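Local coordinates for protein citrate lyase (PDB 3QLL) that is a putative citrate lyase beta subunit (RipC) from a Yersinia pestis virulence operon, a barrel protein that probably binds magnesium and may have lyase activity, at residues A177-F188 with A216-A227; D68-D76 with L102-G110. One frame throughout, in Å; residues are numbered along the deposited sequence.

Overall arrangement
Both contacts join neighbouring strands of one closed, eight-stranded parallel barrel whose strands follow each other round the sheet in chain order, the layout of a TIM barrel. Contact 2 comes first along the chain and pairs the second strand, 69-73, with the third, 104-107; contact 1 follows in series and pairs the sixth, 183-188, with the seventh, 224-226. Their centres are about 17 Å apart, on opposite sides of the chain's centre, and their nearest atoms come within about 4 Å without touching. Contact 2 carries R107, a predicted substrate-binding residue, whose side chain lies about 7 Å from that of I187 in contact 1, so both border the probable active site.

Contact 1 (A177-F188 with A216-A227); sequences AAATPKLAGLIF and ACAMNGIPAIDA
L186 and I187 pair in parallel with A224 and I225, the short strands running 4.7 Å apart at closest and 27° from parallel. Three backbone bonds hold them: L186 N to P223 O, I225 N to L186 O (2.7 Å) and F188 N to I225 O (2.9 Å). On the face of I187 and I225, CG1 of I187 lies 3.8 Å from CB of I225, the two side chains crossing obliquely; on the other face L186 packs its CB and CD1 against SG of C217. I222 reaches across with CD1, 3.7 Å from CD2 of L183, and the two side chains meet at about a right angle. At the helix end, ND2 of N220 bonds A216 O (2.9 Å), with the amide lying against A177 O and OD1 3.4 Å from CB of A178. G221 then leaves the helix with positive phi, and I222 N bonds C217 O, a Schellman motif; N220 N is a second donor to C217 O, from the opposite face. Two parallel neighbours linked through helices 190-197 and 203-220, the latter covering L186 and F188, form the beta-alpha-beta crossover characteristic of a TIM barrel.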
loop_
_atom_site.group_PDB
_atom_site.type_symbol
_atom_site.label_atom_id
_atom_site.label_comp_id
_atom_site.label_asym_id
_atom_site.label_seq_id
_atom_site.Cartn_x
_atom_site.Cartn_y
_atom_site.Cartn_z
ATOM N N ALA A 177 -4.793 11.073 11.639
ATOM C CA ALA A 177 -5.985 10.381 12.179
ATOM C C ALA A 177 -5.929 10.239 13.701
ATOM O O ALA A 177 -6.958 10.138 14.340
ATOM C CB ALA A 177 -6.172 9.018 11.522
ATOM N N ALA A 178 -4.726 10.340 14.268
ATOM C CA ALA A 178 -4.523 10.202 15.697
ATOM C C ALA A 178 -4.278 11.585 16.346
ATOM O O ALA A 178 -3.918 11.679 17.541
ATOM C CB ALA A 178 -3.346 9.253 15.981
ATOM N N ALA A 179 -4.463 12.647 15.566
ATOM C CA ALA A 179 -3.981 13.987 15.992
ATOM C C ALA A 179 -4.675 14.587 17.221
ATOM O O ALA A 179 -4.065 15.335 17.962
ATOM C CB ALA A 179 -4.068 14.977 14.810
ATOM N N THR A 180 -5.994 14.486 17.258
ATOM C CA THR A 180 -6.804 15.018 18.361
ATOM C C THR A 180 -8.148 14.304 18.439
ATOM O O THR A 180 -8.696 13.933 17.414
ATOM C CB THR A 180 -6.986 16.559 18.205
ATOM O OG1 THR A 180 -7.980 17.005 19.124
ATOM C CG2 THR A 180 -7.487 16.884 16.843
ATOM N N PRO A 181 -8.718 14.175 19.651
ATOM C CA PRO A 181 -10.054 13.586 19.915
ATOM C C PRO A 181 -11.133 14.364 19.178
ATOM O O PRO A 181 -12.232 13.859 18.969
ATOM C CB PRO A 181 -10.234 13.761 21.424
ATOM C CG PRO A 181 -8.858 13.815 21.964
ATOM C CD PRO A 181 -7.949 14.376 20.893
ATOM N N LYS A 182 -10.888 15.648 18.956
ATOM C CA LYS A 182 -11.860 16.451 18.231
ATOM C C LYS A 182 -12.044 16.074 16.754
ATOM O O LYS A 182 -13.056 16.429 16.152
ATOM C CB LYS A 182 -11.536 17.926 18.383
ATOM C CG LYS A 182 -12.171 18.414 19.662
ATOM C CD LYS A 182 -11.682 19.758 20.114
ATOM C CE LYS A 182 -12.212 20.862 19.231
ATOM N NZ LYS A 182 -12.241 22.160 19.951
ATOM N N LEU A 183 -11.078 15.358 16.183
ATOM C CA LEU A 183 -11.195 14.849 14.811
ATOM C C LEU A 183 -12.317 13.824 14.745
ATOM O O LEU A 183 -12.355 12.907 15.563
ATOM C CB LEU A 183 -9.886 14.216 14.358
ATOM C CG LEU A 183 -9.881 13.631 12.950
ATOM C CD1 LEU A 183 -10.140 14.769 11.997
ATOM C CD2 LEU A 183 -8.553 12.960 12.650
ATOM N N ALA A 184 -13.262 14.020 13.832
ATOM C CA ALA A 184 -14.451 13.167 13.762
ATOM C C ALA A 184 -14.574 12.364 12.467
ATOM O O ALA A 184 -15.520 11.633 12.286
ATOM C CB ALA A 184 -15.716 14.023 13.957
ATOM N N GLY A 185 -13.580 12.467 11.600
ATOM C CA GLY A 185 -13.607 11.793 10.318
ATOM C C GLY A 185 -12.650 12.434 9.326
ATOM O O GLY A 185 -12.205 13.576 9.493
ATOM N N LEU A 186 -12.307 11.671 8.297
ATOM C CA LEU A 186 -11.464 12.162 7.218
ATOM C C LEU A 186 -12.149 11.937 5.845
ATOM O O LEU A 186 -12.634 10.840 5.548
ATOM C CB LEU A 186 -10.116 11.461 7.251
ATOM C CG LEU A 186 -9.210 11.780 8.441
ATOM C CD1 LEU A 186 -7.973 10.886 8.408
ATOM C CD2 LEU A 186 -8.799 13.291 8.435
ATOM N N ILE A 187 -12.107 12.954 5.002
ATOM C CA ILE A 187 -12.588 12.864 3.651
ATOM C C ILE A 187 -11.387 12.609 2.703
ATOM O O ILE A 187 -10.293 13.133 2.920
ATOM C CB ILE A 187 -13.328 14.171 3.222
ATOM C CG1 ILE A 187 -14.546 14.410 4.114
ATOM C CG2 ILE A 187 -13.754 14.114 1.772
ATOM C CD1 ILE A 187 -15.147 15.779 3.972
ATOM N N PHE A 188 -11.555 11.707 1.735
ATOM C CA PHE A 188 -10.549 11.490 0.696
ATOM C C PHE A 188 -10.721 12.525 -0.379
ATOM O O PHE A 188 -11.837 12.756 -0.870
ATOM C CB PHE A 188 -10.715 10.116 0.076
ATOM C CG PHE A 188 -9.636 9.741 -0.920
ATOM C CD1 PHE A 188 -8.291 9.796 -0.570
ATOM C CD2 PHE A 188 -9.976 9.284 -2.193
ATOM C CE1 PHE A 188 -7.292 9.419 -1.473
ATOM C CE2 PHE A 188 -8.975 8.906 -3.110
ATOM C CZ PHE A 188 -7.637 8.974 -2.750
ATOM N N ALA A 216 -6.309 3.985 8.676
ATOM C CA ALA A 216 -5.944 5.004 9.645
ATOM C C ALA A 216 -7.171 5.481 10.422
ATOM O O ALA A 216 -7.139 5.608 11.661
ATOM C CB ALA A 216 -5.234 6.185 8.941
ATOM N N CYS A 217 -8.273 5.663 9.700
ATOM C CA CYS A 217 -9.570 5.989 10.309
ATOM C C CYS A 217 -10.056 4.938 11.296
ATOM O O CYS A 217 -10.378 5.274 12.462
ATOM C CB CYS A 217 -10.634 6.218 9.207
ATOM S SG CYS A 217 -10.250 7.818 8.318
ATOM N N ALA A 218 -10.080 3.678 10.842
ATOM C CA ALA A 218 -10.563 2.532 11.632
ATOM C C ALA A 218 -9.792 2.341 12.925
ATOM O O ALA A 218 -10.340 1.965 13.954
ATOM C CB ALA A 218 -10.504 1.249 10.787
HETATM N N MSE A 219 -8.503 2.617 12.841
HETATM C CA MSE A 219 -7.567 2.562 13.943
HETATM C C MSE A 219 -7.854 3.633 15.024
HETATM O O MSE A 219 -7.554 3.466 16.195
HETATM C CB MSE A 219 -6.206 2.846 13.334
HETATM C CG MSE A 219 -5.153 3.177 14.319
HETATM SE SE MSE A 219 -4.505 1.445 14.883
HETATM C CE MSE A 219 -2.762 1.546 14.071
ATOM N N ASN A 220 -8.453 4.736 14.610
ATOM C CA ASN A 220 -8.698 5.851 15.514
ATOM C C ASN A 220 -10.172 6.051 15.842
ATOM O O ASN A 220 -10.543 7.020 16.529
ATOM C CB ASN A 220 -8.080 7.142 14.939
ATOM C CG ASN A 220 -6.600 7.152 15.066
ATOM O OD1 ASN A 220 -6.062 7.285 16.164
ATOM N ND2 ASN A 220 -5.914 6.933 13.951
ATOM N N GLY A 221 -11.003 5.120 15.382
ATOM C CA GLY A 221 -12.403 5.112 15.725
ATOM C C GLY A 221 -13.183 6.207 14.994
ATOM O O GLY A 221 -14.180 6.720 15.518
ATOM N N ILE A 222 -12.741 6.592 13.795
ATOM C CA ILE A 222 -13.481 7.598 13.013
ATOM C C ILE A 222 -13.859 7.076 11.624
ATOM O O ILE A 222 -13.144 6.257 11.037
ATOM C CB ILE A 222 -12.652 8.941 12.855
ATOM C CG1 ILE A 222 -11.381 8.705 12.028
ATOM C CG2 ILE A 222 -12.332 9.583 14.235
ATOM C CD1 ILE A 222 -10.421 9.880 12.009
ATOM N N PRO A 223 -14.945 7.617 11.049
ATOM C CA PRO A 223 -15.349 7.177 9.713
ATOM C C PRO A 223 -14.436 7.746 8.640
ATOM O O PRO A 223 -13.878 8.857 8.816
ATOM C CB PRO A 223 -16.746 7.750 9.548
ATOM C CG PRO A 223 -16.794 8.903 10.459
ATOM C CD PRO A 223 -15.837 8.650 11.584
ATOM N N ALA A 224 -14.229 6.962 7.579
ATOM C CA ALA A 224 -13.607 7.433 6.344
ATOM C C ALA A 224 -14.703 7.891 5.403
ATOM O O ALA A 224 -15.716 7.200 5.223
ATOM C CB ALA A 224 -12.806 6.344 5.713
ATOM N N ILE A 225 -14.552 9.087 4.860
ATOM C CA ILE A 225 -15.539 9.586 3.932
ATOM C C ILE A 225 -14.996 9.679 2.521
ATOM O O ILE A 225 -14.069 10.445 2.269
ATOM C CB ILE A 225 -16.050 10.957 4.361
ATOM C CG1 ILE A 225 -16.552 10.893 5.810
ATOM C CG2 ILE A 225 -17.144 11.429 3.403
ATOM C CD1 ILE A 225 -16.595 12.231 6.484
ATOM N N ASP A 226 -15.617 8.945 1.597
ATOM C CA ASP A 226 -15.127 8.922 0.229
ATOM C C ASP A 226 -15.305 10.269 -0.497
ATOM O O ASP A 226 -16.223 11.070 -0.193
ATOM C CB ASP A 226 -15.785 7.791 -0.573
ATOM C CG ASP A 226 -15.049 7.499 -1.888
ATOM O OD1 ASP A 226 -13.822 7.800 -1.995
ATOM O OD2 ASP A 226 -15.701 6.952 -2.804
ATOM N N ALA A 227 -14.402 10.463 -1.463
ATOM C CA ALA A 227 -14.411 11.564 -2.395
ATOM C C ALA A 227 -15.732 11.653 -3.136
ATOM O O ALA A 227 -16.433 10.652 -3.288
ATOM C CB ALA A 227 -13.250 11.424 -3.377
#

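Contact 2 (D68-D76 with L102-G110); sequences DVAIIDLED and LPLALRING
D68 O starts the contact, 3.4 Å from CG of P103. V69 lays CG1 3.9 Å from CB of A105 and CG2 against the P103 ring. A70 O accepts from A105 N (2.8 Å), the first of four interstrand backbone bonds. I71 brings CG1 onto the A105 methyl and CG2 over R107 N; I72, on the other face, touches L104 through CD1 and L106 through CB. D73 is gripped side-on by R107, R107 NE to D73 OD1 at 2.5 Å and R107 NH2 to D73 OD2 at 2.7 Å, OD1 lying in the guanidinium plane although the carboxylate is turned 55° from it. L74 O receives ND2 of N109 (3.0 Å) from above its carbonyl plane; the N109 amide is also held by D119 at ND2 and by K83 at OD1. E75 N reaches D73 OD1 from the carboxylate face opposite to NE, closing an Asx turn. Its side chain, CG anti to N (chi1 -161°), extends OE1 3.4 Å above the R107 guanidinium centre, planes 89° apart, a contact of charges alone. Two bonds from NE and NH2, and a carboxylate over one face, would restrict rotation of R107, consistent with a pre-positioned guanidinium at the predicted substrate site.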
loop_
_atom_site.group_PDB
_atom_site.type_symbol
_atom_site.label_atom_id
_atom_site.label_comp_id
_atom_site.label_asym_id
_atom_site.label_seq_id
_atom_site.Cartn_x
_atom_site.Cartn_y
_atom_site.Cartn_z
ATOM N N ASP A 68 -27.235 14.166 4.531
ATOM C CA ASP A 68 -27.162 14.011 5.969
ATOM C C ASP A 68 -26.401 15.148 6.605
ATOM O O ASP A 68 -26.723 15.589 7.704
ATOM C CB ASP A 68 -26.518 12.672 6.333
ATOM C CG ASP A 68 -27.467 11.502 6.132
ATOM O OD1 ASP A 68 -28.688 11.734 6.108
ATOM O OD2 ASP A 68 -27.005 10.359 5.940
ATOM N N VAL A 69 -25.404 15.646 5.890
ATOM C CA VAL A 69 -24.653 16.808 6.340
ATOM C C VAL A 69 -24.418 17.695 5.128
ATOM O O VAL A 69 -23.968 17.220 4.076
ATOM C CB VAL A 69 -23.262 16.408 6.931
ATOM C CG1 VAL A 69 -22.466 17.637 7.342
ATOM C CG2 VAL A 69 -23.399 15.408 8.080
ATOM N N ALA A 70 -24.681 18.981 5.305
ATOM C CA ALA A 70 -24.378 19.983 4.285
ATOM C C ALA A 70 -23.057 20.655 4.601
ATOM O O ALA A 70 -22.799 21.058 5.752
ATOM C CB ALA A 70 -25.514 21.027 4.197
ATOM N N ILE A 71 -22.217 20.786 3.583
ATOM C CA ILE A 71 -20.961 21.492 3.740
ATOM C C ILE A 71 -20.943 22.827 2.995
ATOM O O ILE A 71 -20.819 22.872 1.762
ATOM C CB ILE A 71 -19.785 20.664 3.255
ATOM C CG1 ILE A 71 -19.885 19.234 3.787
ATOM C CG2 ILE A 71 -18.470 21.329 3.662
ATOM C CD1 ILE A 71 -18.747 18.365 3.292
ATOM N N ILE A 72 -21.018 23.912 3.755
ATOM C CA ILE A 72 -20.843 25.207 3.152
ATOM C C ILE A 72 -19.396 25.385 2.774
ATOM O O ILE A 72 -18.505 25.292 3.633
ATOM C CB ILE A 72 -21.267 26.325 4.120
ATOM C CG1 ILE A 72 -22.665 26.072 4.672
ATOM C CG2 ILE A 72 -21.129 27.702 3.452
ATOM C CD1 ILE A 72 -23.002 26.980 5.801
ATOM N N ASP A 73 -19.167 25.655 1.497
ATOM C CA ASP A 73 -17.816 25.624 0.969
ATOM C C ASP A 73 -17.300 27.020 0.668
ATOM O O ASP A 73 -17.877 27.733 -0.144
ATOM C CB ASP A 73 -17.757 24.723 -0.275
ATOM C CG ASP A 73 -16.343 24.498 -0.770
ATOM O OD1 ASP A 73 -15.387 24.474 0.056
ATOM O OD2 ASP A 73 -16.214 24.225 -1.978
ATOM N N LEU A 74 -16.153 27.349 1.260
ATOM C CA LEU A 74 -15.464 28.603 0.989
ATOM C C LEU A 74 -14.305 28.433 0.022
ATOM O O LEU A 74 -13.662 29.413 -0.339
ATOM C CB LEU A 74 -14.949 29.221 2.281
ATOM C CG LEU A 74 -15.988 29.620 3.327
ATOM C CD1 LEU A 74 -15.272 30.102 4.587
ATOM C CD2 LEU A 74 -17.005 30.662 2.760
ATOM N N GLU A 75 -14.001 27.199 -0.369
ATOM C CA GLU A 75 -12.761 26.945 -1.097
ATOM C C GLU A 75 -12.957 26.866 -2.614
ATOM O O GLU A 75 -13.281 27.857 -3.250
ATOM C CB GLU A 75 -12.051 25.684 -0.616
ATOM C CG GLU A 75 -10.590 25.675 -1.025
ATOM C CD GLU A 75 -9.957 24.341 -0.775
ATOM O OE1 GLU A 75 -10.729 23.425 -0.449
ATOM O OE2 GLU A 75 -8.709 24.210 -0.872
ATOM N N ASP A 76 -12.803 25.662 -3.171
ATOM C CA ASP A 76 -12.542 25.490 -4.609
ATOM C C ASP A 76 -13.731 25.822 -5.490
ATOM O O ASP A 76 -13.567 26.113 -6.667
ATOM C CB ASP A 76 -11.993 24.085 -4.924
ATOM C CG ASP A 76 -10.461 24.011 -4.831
ATOM O OD1 ASP A 76 -9.805 25.070 -4.943
ATOM O OD2 ASP A 76 -9.909 22.901 -4.633
ATOM N N LEU A 102 -30.563 20.085 11.862
ATOM C CA LEU A 102 -29.746 19.360 10.897
ATOM C C LEU A 102 -28.309 19.877 10.917
ATOM O O LEU A 102 -28.080 21.091 10.875
ATOM C CB LEU A 102 -30.339 19.469 9.498
ATOM N N PRO A 103 -27.333 18.959 11.001
ATOM C CA PRO A 103 -25.929 19.301 11.271
ATOM C C PRO A 103 -25.259 19.991 10.080
ATOM O O PRO A 103 -25.559 19.685 8.917
ATOM C CB PRO A 103 -25.288 17.942 11.546
ATOM C CG PRO A 103 -26.095 16.984 10.764
ATOM C CD PRO A 103 -27.513 17.513 10.779
ATOM N N LEU A 104 -24.381 20.939 10.387
ATOM C CA LEU A 104 -23.826 21.815 9.378
ATOM C C LEU A 104 -22.310 21.740 9.388
ATOM O O LEU A 104 -21.686 21.731 10.451
ATOM C CB LEU A 104 -24.273 23.241 9.658
ATOM C CG LEU A 104 -23.955 24.271 8.585
ATOM C CD1 LEU A 104 -24.616 23.873 7.281
ATOM C CD2 LEU A 104 -24.448 25.625 9.029
ATOM N N ALA A 105 -21.710 21.698 8.207
ATOM C CA ALA A 105 -20.250 21.672 8.101
ATOM C C ALA A 105 -19.769 22.918 7.387
ATOM O O ALA A 105 -20.508 23.510 6.592
ATOM C CB ALA A 105 -19.774 20.405 7.362
ATOM N N LEU A 106 -18.563 23.363 7.712
ATOM C CA LEU A 106 -17.974 24.475 6.969
ATOM C C LEU A 106 -16.561 24.123 6.505
ATOM O O LEU A 106 -15.668 23.974 7.308
ATOM C CB LEU A 106 -17.930 25.733 7.841
ATOM C CG LEU A 106 -17.258 26.978 7.255
ATOM C CD1 LEU A 106 -18.020 27.623 6.072
ATOM C CD2 LEU A 106 -17.030 28.010 8.356
ATOM N N ARG A 107 -16.349 24.062 5.200
ATOM C CA ARG A 107 -15.002 23.955 4.699
ATOM C C ARG A 107 -14.400 25.327 4.442
ATOM O O ARG A 107 -14.801 26.059 3.507
ATOM C CB ARG A 107 -14.948 23.129 3.426
ATOM C CG ARG A 107 -13.537 23.116 2.866
ATOM C CD ARG A 107 -13.370 22.062 1.802
ATOM N NE ARG A 107 -13.909 22.507 0.514
ATOM C CZ ARG A 107 -13.775 21.821 -0.616
ATOM N NH1 ARG A 107 -13.198 20.627 -0.618
ATOM N NH2 ARG A 107 -14.295 22.289 -1.730
ATOM N N ILE A 108 -13.418 25.674 5.266
ATOM C CA ILE A 108 -12.696 26.927 5.079
ATOM C C ILE A 108 -11.599 26.706 4.081
ATOM O O ILE A 108 -11.323 25.583 3.672
ATOM C CB ILE A 108 -12.094 27.427 6.390
ATOM C CG1 ILE A 108 -11.111 26.396 6.941
ATOM C CG2 ILE A 108 -13.185 27.665 7.409
ATOM C CD1 ILE A 108 -10.438 26.812 8.213
ATOM N N ASN A 109 -10.961 27.786 3.689
ATOM C CA ASN A 109 -9.798 27.679 2.840
ATOM C C ASN A 109 -8.561 27.172 3.609
ATOM O O ASN A 109 -8.541 27.113 4.852
ATOM C CB ASN A 109 -9.513 29.020 2.187
ATOM C CG ASN A 109 -10.634 29.439 1.228
ATOM O OD1 ASN A 109 -10.572 29.124 0.036
ATOM N ND2 ASN A 109 -11.648 30.164 1.739
ATOM N N GLY A 110 -7.555 26.725 2.867
ATOM C CA GLY A 110 -6.378 26.168 3.516
ATOM C C GLY A 110 -5.690 27.120 4.495
ATOM O O GLY A 110 -5.692 28.348 4.317
#